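PDB 3S5S: mandelate racemase/muconate lactonizing enzyme family protein from Sorangium cellulosum, which is of unassigned specific function but belongs to the enolase superfamily, whose members combine an N-terminal capping domain with a modified (β/α)-barrel. Local coordinates for residues T326-A331 and F339-P344; I270-G275 and A310-G315. One frame throughout, in Å; residues are numbered along the deposited sequence.

Followed from the N terminus, the chain first makes three strands of the antiparallel capping sheet and then the parallel strands of the barrel. Contact 2 brings the end of strand 267-270 and the start of helix 272-289 against helix 303-316, closing a loop of 34 residues that includes strand 293-296. Contact 1 opens after that loop has shut: the segment following strand 319-322 meets strand 340-342, with seven residues between. The two loops are therefore in series, neither nesting nor crossing. The centres of contacts 1 and 2 are about 17 Å apart, and the nearest atoms of contacts 1 and 2 about 5 Å. Helix 303-316 relates them, carrying F312 into contact 2 while its M306 touches P327 and F339 of contact 1.

Contact 1. Residues T326-A331 and F339-P344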
ATOM      1  N   THR A 326       8.144  16.456 -17.925  1.00 24.45           N
ATOM      2  CA  THR A 326       9.550  16.455 -18.281  1.00 25.82           C
ATOM      3  C   THR A 326       9.839  15.937 -19.719  1.00 26.78           C
ATOM      4  O   THR A 326      10.718  16.490 -20.393  1.00 27.55           O
ATOM      5  CB  THR A 326      10.470  15.785 -17.167  1.00 25.94           C
ATOM      6  OG1 THR A 326      10.182  14.391 -17.013  1.00 24.05           O
ATOM      7  CG2 THR A 326      10.281  16.467 -15.765  1.00 24.82           C
ATOM      8  N   PRO A 327       9.064  14.945 -20.228  1.00 26.77           N
ATOM      9  CA  PRO A 327       9.305  14.547 -21.624  1.00 28.40           C
ATOM     10  C   PRO A 327       9.118  15.702 -22.604  1.00 30.93           C
ATOM     11  O   PRO A 327       9.728  15.694 -23.689  1.00 32.63           O
ATOM     12  CB  PRO A 327       8.267  13.446 -21.863  1.00 26.80           C
ATOM     13  CG  PRO A 327       8.111  12.843 -20.525  1.00 26.65           C
ATOM     14  CD  PRO A 327       8.096  14.035 -19.598  1.00 25.93           C
ATOM     15  N   LEU A 328       8.312  16.696 -22.224  1.00 31.53           N
ATOM     16  CA  LEU A 328       8.206  17.904 -23.032  1.00 33.05           C
ATOM     17  C   LEU A 328       9.490  18.686 -23.117  1.00 35.01           C
ATOM     18  O   LEU A 328       9.627  19.502 -24.029  1.00 37.00           O
ATOM     19  CB  LEU A 328       7.039  18.811 -22.598  1.00 32.59           C
ATOM     20  CG  LEU A 328       5.632  18.176 -22.452  1.00 29.50           C
ATOM     21  CD1 LEU A 328       4.586  19.181 -21.954  1.00 26.11           C
ATOM     22  CD2 LEU A 328       5.195  17.546 -23.731  1.00 23.33           C
ATOM     23  N   PHE A 329      10.432  18.433 -22.205  1.00 35.01           N
ATOM     24  CA  PHE A 329      11.670  19.251 -22.099  1.00 36.72           C
ATOM     25  C   PHE A 329      12.922  18.598 -22.717  1.00 37.12           C
ATOM     26  O   PHE A 329      14.033  19.193 -22.764  1.00 38.40           O
ATOM     27  CB  PHE A 329      11.952  19.564 -20.625  1.00 36.69           C
ATOM     28  CG  PHE A 329      11.020  20.552 -20.050  1.00 37.88           C
ATOM     29  CD1 PHE A 329       9.796  20.156 -19.544  1.00 36.17           C
ATOM     30  CD2 PHE A 329      11.340  21.888 -20.038  1.00 40.14           C
ATOM     31  CE1 PHE A 329       8.910  21.089 -19.031  1.00 37.75           C
ATOM     32  CE2 PHE A 329      10.446  22.835 -19.513  1.00 42.82           C
ATOM     33  CZ  PHE A 329       9.233  22.437 -19.015  1.00 40.05           C
ATOM     34  N   LEU A 330      12.728  17.369 -23.176  1.00 35.64           N
ATOM     35  CA  LEU A 330      13.789  16.548 -23.739  1.00 35.11           C
ATOM     36  C   LEU A 330      13.797  16.634 -25.259  1.00 36.56           C
ATOM     37  O   LEU A 330      12.747  16.461 -25.920  1.00 36.00           O
ATOM     38  CB  LEU A 330      13.611  15.101 -23.294  1.00 32.30           C
ATOM     39  CG  LEU A 330      13.579  14.873 -21.776  1.00 29.70           C
ATOM     40  CD1 LEU A 330      13.423  13.402 -21.509  1.00 27.63           C
ATOM     41  CD2 LEU A 330      14.834  15.360 -21.078  1.00 28.74           C
ATOM     42  N   ALA A 331      15.000  16.852 -25.790  1.00 37.35           N
ATOM     43  CA  ALA A 331      15.232  17.055 -27.201  1.00 38.62           C
ATOM     44  C   ALA A 331      15.149  15.765 -27.973  1.00 38.11           C
ATOM     45  O   ALA A 331      15.175  15.775 -29.193  1.00 40.28           O
ATOM     46  CB  ALA A 331      16.606  17.688 -27.409  1.00 40.18           C
ATOM     47  N   PHE A 339       2.706   6.277 -22.444  1.00 22.89           N
ATOM     48  CA  PHE A 339       1.522   7.069 -22.551  1.00 23.11           C
ATOM     49  C   PHE A 339       1.543   7.823 -23.874  1.00 23.99           C
ATOM     50  O   PHE A 339       2.601   8.060 -24.443  1.00 23.68           O
ATOM     51  CB  PHE A 339       1.418   8.076 -21.397  1.00 23.39           C
ATOM     52  CG  PHE A 339       2.579   9.063 -21.312  1.00 26.34           C
ATOM     53  CD1 PHE A 339       3.155   9.348 -20.091  1.00 31.05           C
ATOM     54  CD2 PHE A 339       3.038   9.737 -22.435  1.00 29.89           C
ATOM     55  CE1 PHE A 339       4.216  10.280 -19.991  1.00 36.86           C
ATOM     56  CE2 PHE A 339       4.093  10.647 -22.369  1.00 34.36           C
ATOM     57  CZ  PHE A 339       4.693  10.911 -21.162  1.00 37.02           C
ATOM     58  N   VAL A 340       0.355   8.196 -24.335  1.00 23.27           N
ATOM     59  CA  VAL A 340       0.195   9.010 -25.508  1.00 23.15           C
ATOM     60  C   VAL A 340      -0.121  10.394 -24.950  1.00 23.07           C
ATOM     61  O   VAL A 340      -0.925  10.511 -24.019  1.00 23.12           O
ATOM     62  CB  VAL A 340      -0.962   8.418 -26.368  1.00 24.33           C
ATOM     63  CG1 VAL A 340      -1.407   9.356 -27.458  1.00 21.17           C
ATOM     64  CG2 VAL A 340      -0.548   7.012 -26.910  1.00 22.28           C
ATOM     65  N   GLN A 341       0.535  11.429 -25.474  1.00 22.68           N
ATOM     66  CA  GLN A 341       0.386  12.758 -24.912  1.00 23.20           C
ATOM     67  C   GLN A 341      -0.331  13.665 -25.884  1.00 24.53           C
ATOM     68  O   GLN A 341      -0.045  13.647 -27.075  1.00 25.61           O
ATOM     69  CB  GLN A 341       1.751  13.342 -24.490  1.00 23.14           C
ATOM     70  CG  GLN A 341       1.665  14.745 -23.850  1.00 23.10           C
ATOM     71  CD  GLN A 341       2.705  14.993 -22.775  1.00 22.67           C
ATOM     72  OE1 GLN A 341       3.731  14.315 -22.733  1.00 24.75           O
ATOM     73  NE2 GLN A 341       2.482  16.018 -21.939  1.00 22.20           N
ATOM     74  N   ARG A 342      -1.318  14.408 -25.399  1.00 25.08           N
ATOM     75  CA  ARG A 342      -2.004  15.391 -26.252  1.00 26.80           C
ATOM     76  C   ARG A 342      -2.073  16.686 -25.467  1.00 26.82           C
ATOM     77  O   ARG A 342      -3.051  16.983 -24.812  1.00 26.51           O
ATOM     78  CB  ARG A 342      -3.402  14.891 -26.742  1.00 27.89           C
ATOM     79  CG  ARG A 342      -3.362  13.825 -27.876  1.00 30.26           C
ATOM     80  CD  ARG A 342      -4.288  12.576 -27.695  1.00 37.75           C
ATOM     81  NE  ARG A 342      -5.720  12.834 -27.453  1.00 43.90           N
ATOM     82  CZ  ARG A 342      -6.377  12.517 -26.320  1.00 46.97           C
ATOM     83  NH1 ARG A 342      -5.726  11.918 -25.299  1.00 44.79           N
ATOM     84  NH2 ARG A 342      -7.688  12.784 -26.210  1.00 44.39           N
ATOM     85  N   GLY A 343      -0.994  17.459 -25.538  1.00 27.94           N
ATOM     86  CA  GLY A 343      -0.865  18.675 -24.726  1.00 27.91           C
ATOM     87  C   GLY A 343      -0.761  18.215 -23.278  1.00 25.87           C
ATOM     88  O   GLY A 343       0.102  17.425 -22.969  1.00 24.91           O
ATOM     89  N   PRO A 344      -1.690  18.667 -22.414  1.00 25.43           N
ATOM     90  CA  PRO A 344      -1.787  18.277 -21.002  1.00 24.01           C
ATOM     91  C   PRO A 344      -2.339  16.871 -20.760  1.00 22.95           C
ATOM     92  O   PRO A 344      -2.203  16.341 -19.668  1.00 23.15           O
ATOM     93  CB  PRO A 344      -2.743  19.312 -20.400  1.00 24.90           C
ATOM     94  CG  PRO A 344      -3.457  19.951 -21.540  1.00 27.37           C
ATOM     95  CD  PRO A 344      -2.670  19.705 -22.808  1.00 26.42           C
TER
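F339 meets P327 through the far end of its ring: CZ of F339 lies 4.0 Å from CG of P327, and the proline carbon sits at the ring edge, close to the ring plane. CG of F339 stands between the backbone N and the carbonyl carbon (chi1 60°), a rotamer that carries the buried ring toward the 326-331 turn. M306 of helix 303-316 touches both partners, so the pair also packs against that barrel helix.

Two residues on, in strand 340-342, Q341 also directs its side chain at the turn, with T136 of strand 133-140 touching it. Its amide comes up against the branched end of L328. CD2 of L328 is 3.6 Å from NE2 of Q341 and 3.7 Å from OE1 of Q341, which places the methyl across the group rather than against one atom of it. The second methyl, CD1 of L328, stands 3.8 Å from NE2 of Q341.

At G343, the backbone O accepts a hydrogen bond from NE2 of Q341 at 3.0 Å, with an N-H...O angle of 155° and the acceptor just 8° out of the amide plane, a geometry that should steady the rotation of the group.

The one side-chain hydrogen bond within either segment, from Q341 to G343, thus lies inside 339-344, and none joins the two segments. The 151 Å² buried between them comes mainly from an aliphatic-aromatic pair and leucine methyls against an amide. Van der Waals packing and burial of apolar surface, without a directional bond, join the segment after the last parallel strand to the strand 340-342 edge.

Contact 2. Residues I270-G275 and A310-G315; sequences IKLMKG and ACFAAG
The ring of F312 has the CD2 methyl of L272 over one face, 3.8 Å above the plane and over the ring centre. The same methyl lies 12° off the ring normal, which meets the definition of a CH-pi contact. Its nearest ring atoms are CG of F312 and CD1 of F312, each 3.9 Å from CD2 of L272. I270 reaches the far part of the ring at an oblique inclination: CG2 of I270 is 3.9 Å from CE2 of F312 and 4.1 Å from CZ of F312.

The approach directions differ accordingly. The L272 and F312 side chains run alongside each other in opposing directions, with a methyl over the ring; that of I270 comes in roughly perpendicular to F312. F312 leaves its helix with CG anti to the backbone N (chi1 170°), extending the ring toward the other segment across a backbone separation of 8.7 Å between CA of L272 and CA of F312. A280 and L281 of helix 272-289 and I296 of strand 293-296 also touch F312, while L272 touches C105 of helix 101-117.

K271, between the two aliphatic residues, points away from F312. Its NZ and that of K274 both form salt bridges with D247, so the polar chemistry here is kept apart from the apolar interface.

I270 closes strand 267-270 and L272 stands at the start of the next helix; the contact therefore joins this strand-to-helix turn of the barrel to helix 303-316. All three touching residues are buried and their meeting atoms are carbon, so the 143 Å² buried between the segments rests on hydrophobic burial and dispersion, with the CH-pi contact adding only a weak directional preference.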
ATOM      1  N   ILE A 270       4.351  13.015  -4.327  1.00 21.20           N
ATOM      2  CA  ILE A 270       4.896  11.668  -4.330  1.00 20.30           C
ATOM      3  C   ILE A 270       5.695  11.511  -5.608  1.00 20.43           C
ATOM      4  O   ILE A 270       5.205  11.818  -6.706  1.00 19.67           O
ATOM      5  CB  ILE A 270       3.720  10.630  -4.346  1.00 19.68           C
ATOM      6  CG1 ILE A 270       2.812  10.811  -3.137  1.00 19.87           C
ATOM      7  CG2 ILE A 270       4.201   9.216  -4.392  1.00 15.64           C
ATOM      8  CD1 ILE A 270       1.531   9.906  -3.159  1.00 17.77           C
ATOM      9  N   LYS A 271       6.912  10.992  -5.478  1.00 21.12           N
ATOM     10  CA  LYS A 271       7.726  10.631  -6.652  1.00 20.61           C
ATOM     11  C   LYS A 271       8.217   9.221  -6.491  1.00 19.93           C
ATOM     12  O   LYS A 271       8.733   8.891  -5.434  1.00 19.67           O
ATOM     13  CB  LYS A 271       8.926  11.569  -6.779  1.00 21.19           C
ATOM     14  CG  LYS A 271       8.504  13.024  -6.902  1.00 22.69           C
ATOM     15  CD  LYS A 271       9.655  13.891  -7.139  1.00 24.34           C
ATOM     16  CE  LYS A 271       9.282  15.229  -6.653  1.00 26.40           C
ATOM     17  NZ  LYS A 271      10.277  16.216  -7.140  1.00 31.10           N
ATOM     18  N   LEU A 272       8.100   8.403  -7.541  1.00 19.43           N
ATOM     19  CA  LEU A 272       8.633   7.041  -7.502  1.00 18.91           C
ATOM     20  C   LEU A 272      10.141   7.046  -7.225  1.00 19.21           C
ATOM     21  O   LEU A 272      10.663   6.127  -6.554  1.00 19.70           O
ATOM     22  CB  LEU A 272       8.311   6.294  -8.794  1.00 18.93           C
ATOM     23  CG  LEU A 272       6.817   6.168  -9.124  1.00 19.98           C
ATOM     24  CD1 LEU A 272       6.560   5.069 -10.154  1.00 16.68           C
ATOM     25  CD2 LEU A 272       6.014   5.891  -7.880  1.00 19.10           C
ATOM     26  N   MET A 273      10.802   8.129  -7.653  1.00 19.01           N
ATOM     27  CA  MET A 273      12.247   8.216  -7.723  1.00 19.17           C
ATOM     28  C   MET A 273      12.925   8.610  -6.429  1.00 20.96           C
ATOM     29  O   MET A 273      14.152   8.439  -6.320  1.00 20.84           O
ATOM     30  CB  MET A 273      12.685   9.174  -8.827  1.00 19.17           C
ATOM     31  CG  MET A 273      14.137   8.883  -9.305  1.00 18.21           C
ATOM     32  SD  MET A 273      14.303   7.493 -10.423  1.00  9.16           S
ATOM     33  CE  MET A 273      12.976   7.929 -11.515  1.00 10.20           C
ATOM     34  N   LYS A 274      12.158   9.145  -5.461  1.00 21.54           N
ATOM     35  CA  LYS A 274      12.745   9.541  -4.182  1.00 22.74           C
ATOM     36  C   LYS A 274      13.080   8.295  -3.388  1.00 23.02           C
ATOM     37  O   LYS A 274      14.094   8.264  -2.708  1.00 24.15           O
ATOM     38  CB  LYS A 274      11.771  10.332  -3.306  1.00 23.86           C
ATOM     39  CG  LYS A 274      11.482  11.774  -3.608  1.00 26.86           C
ATOM     40  CD  LYS A 274      10.253  12.128  -2.760  1.00 34.37           C
ATOM     41  CE  LYS A 274      10.075  13.596  -2.546  1.00 36.58           C
ATOM     42  NZ  LYS A 274       8.626  13.910  -2.362  1.00 36.35           N
ATOM     43  N   GLY A 275      12.201   7.283  -3.448  1.00 22.63           N
ATOM     44  CA  GLY A 275      12.344   6.069  -2.605  1.00 22.36           C
ATOM     45  C   GLY A 275      11.811   4.762  -3.179  1.00 22.04           C
ATOM     46  O   GLY A 275      11.656   3.775  -2.441  1.00 23.69           O
ATOM     47  N   ALA A 310       2.616   7.680 -14.275  1.00 20.61           N
ATOM     48  CA  ALA A 310       1.239   7.919 -14.667  1.00 20.26           C
ATOM     49  C   ALA A 310       0.432   6.654 -14.366  1.00 20.60           C
ATOM     50  O   ALA A 310      -0.666   6.749 -13.832  1.00 22.65           O
ATOM     51  CB  ALA A 310       1.150   8.343 -16.085  1.00 19.84           C
ATOM     52  N   CYS A 311       1.007   5.474 -14.608  1.00 21.21           N
ATOM     53  CA  CYS A 311       0.356   4.191 -14.298  1.00 20.78           C
ATOM     54  C   CYS A 311       0.050   4.138 -12.818  1.00 20.03           C
ATOM     55  O   CYS A 311      -1.027   3.694 -12.421  1.00 19.60           O
ATOM     56  CB  CYS A 311       1.270   3.023 -14.634  1.00 20.72           C
ATOM     57  SG  CYS A 311       1.427   2.689 -16.381  1.00 27.35           S
ATOM     58  N   PHE A 312       1.011   4.604 -12.017  1.00 18.36           N
ATOM     59  CA  PHE A 312       0.882   4.627 -10.564  1.00 17.56           C
ATOM     60  C   PHE A 312      -0.289   5.548 -10.151  1.00 17.13           C
ATOM     61  O   PHE A 312      -1.288   5.072  -9.570  1.00 16.61           O
ATOM     62  CB  PHE A 312       2.257   5.006  -9.925  1.00 16.82           C
ATOM     63  CG  PHE A 312       2.228   5.297  -8.434  1.00 15.71           C
ATOM     64  CD1 PHE A 312       2.489   4.307  -7.511  1.00 15.47           C
ATOM     65  CD2 PHE A 312       1.997   6.601  -7.952  1.00 19.93           C
ATOM     66  CE1 PHE A 312       2.505   4.570  -6.090  1.00 14.31           C
ATOM     67  CE2 PHE A 312       1.995   6.900  -6.546  1.00 19.06           C
ATOM     68  CZ  PHE A 312       2.267   5.853  -5.609  1.00 18.09           C
ATOM     69  N   ALA A 313      -0.162   6.850 -10.451  1.00 16.96           N
ATOM     70  CA  ALA A 313      -1.205   7.843 -10.122  1.00 16.86           C
ATOM     71  C   ALA A 313      -2.601   7.454 -10.701  1.00 17.88           C
ATOM     72  O   ALA A 313      -3.572   7.413  -9.944  1.00 18.01           O
ATOM     73  CB  ALA A 313      -0.816   9.181 -10.590  1.00 16.86           C
ATOM     74  N   ALA A 314      -2.710   7.159 -12.010  1.00 17.31           N
ATOM     75  CA  ALA A 314      -4.041   6.806 -12.562  1.00 18.51           C
ATOM     76  C   ALA A 314      -4.596   5.459 -12.040  1.00 19.09           C
ATOM     77  O   ALA A 314      -5.791   5.291 -11.939  1.00 20.73           O
ATOM     78  CB  ALA A 314      -4.046   6.822 -14.143  1.00 18.18           C
ATOM     79  N   GLY A 315      -3.727   4.491 -11.757  1.00 18.71           N
ATOM     80  CA  GLY A 315      -4.145   3.204 -11.185  1.00 18.95           C
ATOM     81  C   GLY A 315      -4.699   3.387  -9.797  1.00 19.68           C
ATOM     82  O   GLY A 315      -5.792   2.882  -9.482  1.00 21.06           O
TER